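Local coordinates for mannitol dehydrogenase (Pseudomonas fluorescens, PDB 1LJ8), which binds NAD and probably oxidises mannitol at C2, acting as a mannitol 2-dehydrogenase, at residues Q175-M187 with W264-W277. Residues are numbered along the deposited sequence; the frame is centred on the assembly and turned at random.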
ATOM      1  N   GLN A 175     -10.155 -22.202  15.252  1.00 18.52           N
ATOM      2  CA  GLN A 175     -11.218 -21.992  16.248  1.00 18.85           C
ATOM      3  C   GLN A 175     -12.605 -21.993  15.586  1.00 20.70           C
ATOM      4  O   GLN A 175     -13.560 -22.597  16.129  1.00 19.77           O
ATOM      5  CB  GLN A 175     -10.971 -20.668  16.992  1.00 19.51           C
ATOM      6  CG  GLN A 175     -11.900 -20.420  18.198  1.00 21.88           C
ATOM      7  CD  GLN A 175     -11.384 -19.306  19.089  1.00 21.28           C
ATOM      8  OE1 GLN A 175     -10.258 -19.379  19.591  1.00 25.03           O
ATOM      9  NE2 GLN A 175     -12.204 -18.276  19.310  1.00 21.83           N
ATOM     10  N   ARG A 176     -12.748 -21.317  14.436  1.00 19.72           N
ATOM     11  CA  ARG A 176     -14.034 -21.326  13.741  1.00 19.99           C
ATOM     12  C   ARG A 176     -14.439 -22.763  13.381  1.00 22.07           C
ATOM     13  O   ARG A 176     -15.596 -23.169  13.609  1.00 23.35           O
ATOM     14  CB  ARG A 176     -14.021 -20.463  12.445  1.00 18.33           C
ATOM     15  CG  ARG A 176     -13.860 -18.958  12.736  1.00 17.09           C
ATOM     16  CD  ARG A 176     -13.611 -18.156  11.437  1.00 14.18           C
ATOM     17  NE  ARG A 176     -14.851 -17.832  10.718  1.00 15.81           N
ATOM     18  CZ  ARG A 176     -15.523 -16.691  10.831  1.00 15.70           C
ATOM     19  NH1 ARG A 176     -15.089 -15.715  11.626  1.00 16.48           N
ATOM     20  NH2 ARG A 176     -16.668 -16.537  10.191  1.00 16.16           N
ATOM     21  N   ARG A 177     -13.494 -23.520  12.833  1.00 23.26           N
ATOM     22  CA  ARG A 177     -13.769 -24.916  12.453  1.00 27.33           C
ATOM     23  C   ARG A 177     -14.262 -25.758  13.631  1.00 28.40           C
ATOM     24  O   ARG A 177     -15.207 -26.544  13.497  1.00 27.83           O
ATOM     25  CB  ARG A 177     -12.527 -25.578  11.905  1.00 27.31           C
ATOM     26  CG  ARG A 177     -12.022 -24.985  10.651  1.00 29.63           C
ATOM     27  CD  ARG A 177     -10.860 -25.825  10.183  1.00 29.56           C
ATOM     28  NE  ARG A 177     -11.274 -27.198   9.871  1.00 28.71           N
ATOM     29  CZ  ARG A 177     -10.422 -28.193   9.658  1.00 30.31           C
ATOM     30  NH1 ARG A 177      -9.105 -27.980   9.749  1.00 30.08           N
ATOM     31  NH2 ARG A 177     -10.880 -29.390   9.278  1.00 30.33           N
ATOM     32  N   ALA A 178     -13.621 -25.568  14.780  1.00 28.18           N
ATOM     33  CA  ALA A 178     -13.968 -26.318  15.961  1.00 28.81           C
ATOM     34  C   ALA A 178     -15.346 -25.916  16.463  1.00 30.21           C
ATOM     35  O   ALA A 178     -16.001 -26.679  17.192  1.00 30.95           O
ATOM     36  CB  ALA A 178     -12.913 -26.098  17.029  1.00 29.11           C
ATOM     37  N   ALA A 179     -15.824 -24.743  16.056  1.00 27.20           N
ATOM     38  CA  ALA A 179     -17.142 -24.298  16.491  1.00 27.22           C
ATOM     39  C   ALA A 179     -18.212 -24.527  15.424  1.00 26.82           C
ATOM     40  O   ALA A 179     -19.388 -24.173  15.615  1.00 29.03           O
ATOM     41  CB  ALA A 179     -17.087 -22.820  16.851  1.00 27.19           C
ATOM     42  N   GLY A 180     -17.811 -25.117  14.310  1.00 23.87           N
ATOM     43  CA  GLY A 180     -18.731 -25.319  13.212  1.00 23.76           C
ATOM     44  C   GLY A 180     -19.062 -23.995  12.521  1.00 23.21           C
ATOM     45  O   GLY A 180     -20.119 -23.867  11.894  1.00 24.46           O
ATOM     46  N   ILE A 181     -18.164 -23.012  12.624  1.00 20.76           N
ATOM     47  CA  ILE A 181     -18.378 -21.683  12.026  1.00 20.12           C
ATOM     48  C   ILE A 181     -17.676 -21.660  10.656  1.00 19.95           C
ATOM     49  O   ILE A 181     -16.533 -22.109  10.536  1.00 21.37           O
ATOM     50  CB  ILE A 181     -17.798 -20.603  12.984  1.00 19.41           C
ATOM     51  CG1 ILE A 181     -18.686 -20.550  14.258  1.00 21.20           C
ATOM     52  CG2 ILE A 181     -17.726 -19.236  12.303  1.00 20.17           C
ATOM     53  CD1 ILE A 181     -18.154 -19.611  15.359  1.00 23.15           C
ATOM     54  N   PRO A 182     -18.360 -21.167   9.605  1.00 20.74           N
ATOM     55  CA  PRO A 182     -17.716 -21.137   8.280  1.00 19.63           C
ATOM     56  C   PRO A 182     -16.539 -20.174   8.193  1.00 18.62           C
ATOM     57  O   PRO A 182     -16.436 -19.220   8.970  1.00 18.32           O
ATOM     58  CB  PRO A 182     -18.831 -20.733   7.320  1.00 20.51           C
ATOM     59  CG  PRO A 182     -19.863 -20.130   8.148  1.00 23.74           C
ATOM     60  CD  PRO A 182     -19.749 -20.701   9.553  1.00 20.27           C
ATOM     61  N   ALA A 183     -15.674 -20.435   7.232  1.00 17.67           N
ATOM     62  CA  ALA A 183     -14.504 -19.599   6.996  1.00 16.74           C
ATOM     63  C   ALA A 183     -14.914 -18.181   6.598  1.00 14.89           C
ATOM     64  O   ALA A 183     -16.052 -17.931   6.185  1.00 17.08           O
ATOM     65  CB  ALA A 183     -13.675 -20.199   5.849  1.00 16.84           C
ATOM     66  N   PHE A 184     -13.977 -17.252   6.745  1.00 14.82           N
ATOM     67  CA  PHE A 184     -14.177 -15.880   6.252  1.00 13.35           C
ATOM     68  C   PHE A 184     -13.363 -15.775   4.933  1.00 12.86           C
ATOM     69  O   PHE A 184     -12.590 -16.660   4.610  1.00 11.93           O
ATOM     70  CB  PHE A 184     -13.647 -14.844   7.254  1.00 12.37           C
ATOM     71  CG  PHE A 184     -12.340 -15.227   7.916  1.00 12.23           C
ATOM     72  CD1 PHE A 184     -11.143 -15.288   7.189  1.00 12.81           C
ATOM     73  CD2 PHE A 184     -12.314 -15.459   9.299  1.00 14.49           C
ATOM     74  CE1 PHE A 184      -9.931 -15.560   7.817  1.00 13.82           C
ATOM     75  CE2 PHE A 184     -11.109 -15.738   9.943  1.00 14.27           C
ATOM     76  CZ  PHE A 184      -9.924 -15.783   9.201  1.00 12.63           C
ATOM     77  N   THR A 185     -13.595 -14.726   4.148  1.00 12.20           N
ATOM     78  CA  THR A 185     -12.817 -14.454   2.945  1.00 11.76           C
ATOM     79  C   THR A 185     -11.632 -13.611   3.444  1.00 11.01           C
ATOM     80  O   THR A 185     -11.776 -12.828   4.403  1.00 12.49           O
ATOM     81  CB  THR A 185     -13.631 -13.558   1.960  1.00 11.27           C
ATOM     82  OG1 THR A 185     -14.790 -14.268   1.510  1.00 13.03           O
ATOM     83  CG2 THR A 185     -12.786 -13.140   0.757  1.00 11.78           C
ATOM     84  N   VAL A 186     -10.467 -13.784   2.846  1.00 11.32           N
ATOM     85  CA  VAL A 186      -9.305 -12.942   3.174  1.00 12.46           C
ATOM     86  C   VAL A 186      -9.150 -12.027   1.951  1.00 13.04           C
ATOM     87  O   VAL A 186      -8.905 -12.481   0.820  1.00 12.99           O
ATOM     88  CB  VAL A 186      -8.021 -13.723   3.403  1.00 11.82           C
ATOM     89  CG1 VAL A 186      -6.905 -12.727   3.863  1.00 12.75           C
ATOM     90  CG2 VAL A 186      -8.227 -14.713   4.552  1.00 14.14           C
HETATM   91  N   MSE A 187      -9.310 -10.732   2.211  1.00 11.59           N
HETATM   92  CA  MSE A 187      -9.336  -9.710   1.164  1.00 10.76           C
HETATM   93  C   MSE A 187      -8.158  -8.755   1.213  1.00 11.40           C
HETATM   94  O   MSE A 187      -8.188  -7.775   1.948  1.00 11.36           O
HETATM   95  CB  MSE A 187     -10.687  -8.948   1.317  1.00 11.09           C
HETATM   96  CG  MSE A 187     -11.046  -8.045   0.136  1.00 12.80           C
HETATM   97 SE   MSE A 187     -12.698  -7.048   0.423  1.00 19.57          SE
HETATM   98  CE  MSE A 187     -12.117  -5.692   1.723  1.00 14.46           C
ATOM     99  N   TRP A 264     -12.080   1.020  -7.076  1.00 13.13           N
ATOM    100  CA  TRP A 264     -11.891  -0.315  -6.478  1.00 14.06           C
ATOM    101  C   TRP A 264     -12.494  -1.294  -7.493  1.00 14.02           C
ATOM    102  O   TRP A 264     -13.680  -1.209  -7.785  1.00 14.61           O
ATOM    103  CB  TRP A 264     -12.701  -0.400  -5.176  1.00 12.08           C
ATOM    104  CG  TRP A 264     -12.389  -1.593  -4.309  1.00 12.97           C
ATOM    105  CD1 TRP A 264     -11.511  -2.604  -4.569  1.00 14.34           C
ATOM    106  CD2 TRP A 264     -12.947  -1.856  -3.017  1.00 11.82           C
ATOM    107  NE1 TRP A 264     -11.479  -3.489  -3.491  1.00 14.25           N
ATOM    108  CE2 TRP A 264     -12.356  -3.048  -2.535  1.00 12.15           C
ATOM    109  CE3 TRP A 264     -13.891  -1.191  -2.213  1.00 13.16           C
ATOM    110  CZ2 TRP A 264     -12.678  -3.590  -1.280  1.00 13.09           C
ATOM    111  CZ3 TRP A 264     -14.219  -1.726  -0.955  1.00 14.44           C
ATOM    112  CH2 TRP A 264     -13.607  -2.925  -0.499  1.00 12.45           C
ATOM    113  N   VAL A 265     -11.668  -2.175  -8.039  1.00 13.65           N
ATOM    114  CA  VAL A 265     -12.190  -3.202  -8.925  1.00 15.09           C
ATOM    115  C   VAL A 265     -11.826  -4.520  -8.202  1.00 14.94           C
ATOM    116  O   VAL A 265     -10.665  -4.736  -7.864  1.00 14.46           O
ATOM    117  CB  VAL A 265     -11.533  -3.170 -10.290  1.00 16.66           C
ATOM    118  CG1 VAL A 265     -12.273  -4.240 -11.171  1.00 18.62           C
ATOM    119  CG2 VAL A 265     -11.649  -1.758 -10.908  1.00 17.44           C
ATOM    120  N   LEU A 266     -12.833  -5.345  -7.952  1.00 15.70           N
ATOM    121  CA  LEU A 266     -12.686  -6.591  -7.183  1.00 16.50           C
ATOM    122  C   LEU A 266     -13.150  -7.810  -7.954  1.00 16.71           C
ATOM    123  O   LEU A 266     -14.070  -7.730  -8.768  1.00 17.86           O
ATOM    124  CB  LEU A 266     -13.618  -6.563  -5.933  1.00 17.73           C
ATOM    125  CG  LEU A 266     -13.262  -6.361  -4.476  1.00 19.34           C
ATOM    126  CD1 LEU A 266     -14.524  -6.236  -3.607  1.00 18.38           C
ATOM    127  CD2 LEU A 266     -12.375  -7.495  -4.013  1.00 14.62           C
ATOM    128  N   GLU A 267     -12.553  -8.949  -7.629  1.00 15.50           N
ATOM    129  CA  GLU A 267     -13.044 -10.210  -8.155  1.00 15.74           C
ATOM    130  C   GLU A 267     -14.118 -10.644  -7.134  1.00 15.74           C
ATOM    131  O   GLU A 267     -13.894 -10.574  -5.917  1.00 15.26           O
ATOM    132  CB  GLU A 267     -11.921 -11.236  -8.233  1.00 15.83           C
ATOM    133  CG  GLU A 267     -10.949 -10.875  -9.353  1.00 16.17           C
ATOM    134  CD  GLU A 267      -9.743 -11.760  -9.395  1.00 15.76           C
ATOM    135  OE1 GLU A 267      -9.509 -12.576  -8.428  1.00 15.31           O
ATOM    136  OE2 GLU A 267      -9.027 -11.615 -10.401  1.00 15.85           O
ATOM    137  N   ASP A 268     -15.287 -11.060  -7.601  1.00 12.34           N
ATOM    138  CA  ASP A 268     -16.362 -11.433  -6.684  1.00 15.22           C
ATOM    139  C   ASP A 268     -16.215 -12.854  -6.168  1.00 15.11           C
ATOM    140  O   ASP A 268     -16.979 -13.763  -6.552  1.00 14.98           O
ATOM    141  CB  ASP A 268     -17.707 -11.258  -7.392  1.00 14.66           C
ATOM    142  CG  ASP A 268     -18.872 -11.072  -6.425  1.00 16.31           C
ATOM    143  OD1 ASP A 268     -18.709 -11.223  -5.192  1.00 16.04           O
ATOM    144  OD2 ASP A 268     -19.983 -10.793  -6.918  1.00 17.18           O
ATOM    145  N   LYS A 269     -15.254 -13.031  -5.263  1.00 14.82           N
ATOM    146  CA  LYS A 269     -14.923 -14.342  -4.700  1.00 15.27           C
ATOM    147  C   LYS A 269     -14.970 -14.256  -3.186  1.00 15.94           C
ATOM    148  O   LYS A 269     -13.925 -14.102  -2.540  1.00 15.96           O
ATOM    149  CB  LYS A 269     -13.509 -14.732  -5.143  1.00 15.93           C
ATOM    150  CG  LYS A 269     -13.326 -14.924  -6.633  1.00 16.37           C
ATOM    151  CD  LYS A 269     -11.851 -15.213  -6.995  1.00 19.12           C
ATOM    152  CE  LYS A 269     -11.675 -15.292  -8.500  1.00 22.13           C
ATOM    153  NZ  LYS A 269     -10.203 -15.453  -8.818  1.00 25.11           N
ATOM    154  N   PHE A 270     -16.176 -14.354  -2.621  1.00 15.66           N
ATOM    155  CA  PHE A 270     -16.370 -14.230  -1.168  1.00 14.22           C
ATOM    156  C   PHE A 270     -17.130 -15.463  -0.716  1.00 18.21           C
ATOM    157  O   PHE A 270     -18.254 -15.698  -1.162  1.00 19.87           O
ATOM    158  CB  PHE A 270     -17.166 -12.953  -0.862  1.00 14.39           C
ATOM    159  CG  PHE A 270     -16.398 -11.697  -1.120  1.00 13.72           C
ATOM    160  CD1 PHE A 270     -16.174 -11.251  -2.433  1.00 13.87           C
ATOM    161  CD2 PHE A 270     -15.779 -11.020  -0.071  1.00 14.06           C
ATOM    162  CE1 PHE A 270     -15.330 -10.166  -2.693  1.00 13.57           C
ATOM    163  CE2 PHE A 270     -14.950  -9.954  -0.307  1.00 13.40           C
ATOM    164  CZ  PHE A 270     -14.700  -9.506  -1.628  1.00 11.82           C
ATOM    165  N   VAL A 271     -16.519 -16.236   0.181  1.00 17.04           N
ATOM    166  CA  VAL A 271     -17.131 -17.471   0.618  1.00 17.96           C
ATOM    167  C   VAL A 271     -18.263 -17.288   1.613  1.00 19.09           C
ATOM    168  O   VAL A 271     -19.152 -18.144   1.691  1.00 19.35           O
ATOM    169  CB  VAL A 271     -16.084 -18.410   1.281  1.00 18.92           C
ATOM    170  CG1 VAL A 271     -15.101 -18.943   0.241  1.00 21.03           C
ATOM    171  CG2 VAL A 271     -15.297 -17.648   2.355  1.00 16.95           C
ATOM    172  N   ASN A 272     -18.246 -16.183   2.343  1.00 16.96           N
ATOM    173  CA  ASN A 272     -19.214 -15.959   3.418  1.00 17.29           C
ATOM    174  C   ASN A 272     -19.900 -14.581   3.311  1.00 17.46           C
ATOM    175  O   ASN A 272     -20.151 -13.916   4.327  1.00 18.02           O
ATOM    176  CB  ASN A 272     -18.445 -16.110   4.772  1.00 17.91           C
ATOM    177  CG  ASN A 272     -19.347 -16.417   5.970  1.00 19.96           C
ATOM    178  OD1 ASN A 272     -20.563 -16.430   5.864  1.00 18.73           O
ATOM    179  ND2 ASN A 272     -18.723 -16.657   7.144  1.00 19.59           N
ATOM    180  N   GLY A 273     -20.177 -14.154   2.079  1.00 14.95           N
ATOM    181  CA  GLY A 273     -20.872 -12.891   1.862  1.00 15.98           C
ATOM    182  C   GLY A 273     -20.014 -11.636   1.834  1.00 15.06           C
ATOM    183  O   GLY A 273     -18.812 -11.682   2.104  1.00 15.45           O
ATOM    184  N   ARG A 274     -20.632 -10.506   1.489  1.00 15.29           N
ATOM    185  CA  ARG A 274     -19.878  -9.263   1.445  1.00 15.20           C
ATOM    186  C   ARG A 274     -20.889  -8.160   1.354  1.00 14.97           C
ATOM    187  O   ARG A 274     -22.059  -8.423   1.011  1.00 15.86           O
ATOM    188  CB  ARG A 274     -19.004  -9.215   0.170  1.00 15.62           C
ATOM    189  CG  ARG A 274     -19.852  -9.349  -1.164  1.00 14.79           C
ATOM    190  CD  ARG A 274     -19.039  -8.856  -2.394  1.00 18.26           C
ATOM    191  NE  ARG A 274     -19.692  -9.068  -3.701  1.00 16.39           N
ATOM    192  CZ  ARG A 274     -20.615  -8.257  -4.232  1.00 18.07           C
ATOM    193  NH1 ARG A 274     -21.035  -7.155  -3.564  1.00 14.89           N
ATOM    194  NH2 ARG A 274     -21.087  -8.511  -5.462  1.00 16.88           N
ATOM    195  N   PRO A 275     -20.473  -6.918   1.660  1.00 14.72           N
ATOM    196  CA  PRO A 275     -21.401  -5.771   1.555  1.00 14.86           C
ATOM    197  C   PRO A 275     -21.705  -5.588   0.049  1.00 15.60           C
ATOM    198  O   PRO A 275     -20.867  -5.922  -0.817  1.00 16.49           O
ATOM    199  CB  PRO A 275     -20.574  -4.569   2.049  1.00 15.12           C
ATOM    200  CG  PRO A 275     -19.426  -5.218   2.908  1.00 12.94           C
ATOM    201  CD  PRO A 275     -19.150  -6.534   2.184  1.00 13.83           C
ATOM    202  N   ALA A 276     -22.866  -5.004  -0.250  1.00 16.17           N
ATOM    203  CA  ALA A 276     -23.266  -4.687  -1.631  1.00 16.60           C
ATOM    204  C   ALA A 276     -22.517  -3.416  -2.120  1.00 14.78           C
ATOM    205  O   ALA A 276     -23.127  -2.402  -2.496  1.00 14.74           O
ATOM    206  CB  ALA A 276     -24.798  -4.464  -1.672  1.00 17.13           C
ATOM    207  N   TRP A 277     -21.193  -3.471  -2.113  1.00 14.82           N
ATOM    208  CA  TRP A 277     -20.365  -2.319  -2.507  1.00 15.02           C
ATOM    209  C   TRP A 277     -20.639  -1.820  -3.935  1.00 14.88           C
ATOM    210  O   TRP A 277     -20.354  -0.662  -4.256  1.00 15.29           O
ATOM    211  CB  TRP A 277     -18.870  -2.687  -2.391  1.00 14.91           C
ATOM    212  CG  TRP A 277     -18.332  -2.764  -0.958  1.00 13.57           C
ATOM    213  CD1 TRP A 277     -18.433  -1.806   0.038  1.00 14.42           C
ATOM    214  CD2 TRP A 277     -17.501  -3.811  -0.422  1.00 13.23           C
ATOM    215  NE1 TRP A 277     -17.695  -2.219   1.160  1.00 13.27           N
ATOM    216  CE2 TRP A 277     -17.123  -3.432   0.893  1.00 11.38           C
ATOM    217  CE3 TRP A 277     -17.039  -5.038  -0.936  1.00 13.58           C
ATOM    218  CZ2 TRP A 277     -16.307  -4.242   1.711  1.00 12.00           C
ATOM    219  CZ3 TRP A 277     -16.228  -5.840  -0.121  1.00 13.56           C
ATOM    220  CH2 TRP A 277     -15.878  -5.433   1.189  1.00 12.39           C
TER
HETATM  221  O   HOH W   1     -16.910 -13.550   2.985  1.00 13.02           O
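Thr-185 and Met-187 of strand 185-188 meet Phe-270 and Val-271 in the loop after strand 263-266. The Thr-185 hydroxyl accepts from Val-271 N (OG1 to N 2.9 Å). A water accepts from Thr-185 OG1 and Asn-272 N and donates to Gly-273 O. The Thr-185 methyl CG2, anti to the backbone N, lies 3.8 Å from Phe-270 CD2. Met-187 reaches among three rings. Met-187 SE, the selenium of a selenomethionine, sits in plane at the Phe-270 edge, 3.7 Å from Phe-270 CE2, a Met-aromatic contact. Met-187 SE also lies 3.6 Å from Trp-277 CH2. The bend at chi3 (74°) turns Met-187 CE to the edge of Trp-264, 3.7 Å from Trp-264 CZ2. Trp-264 CH2 in turn packs over one face of Trp-277, and Pro-275 CG over the other. Further along, Asn-272 ND2 gives a weak bond to Ala-183 O (3.1 Å). Behind it, Arg-176 grips Pro-182 O side-on with NE (2.7 Å) and NH2, both in the guanidinium plane. Its NH1 bonds Leu-119 O. An alanine in place of Arg-176 takes both donors from Pro-182 O and the bond to Leu-119 O, and the 182-184 loop would probably be freer to shift against Asn-272. The helix 165-178 ends in a Schellman motif at Gly-180. From there the chain enters strand 185-188, an outermost strand of the Rossmann-domain sheet, paired in parallel with strand 126-129. Ile-126 of that neighbour touches Phe-270 and Pro-275.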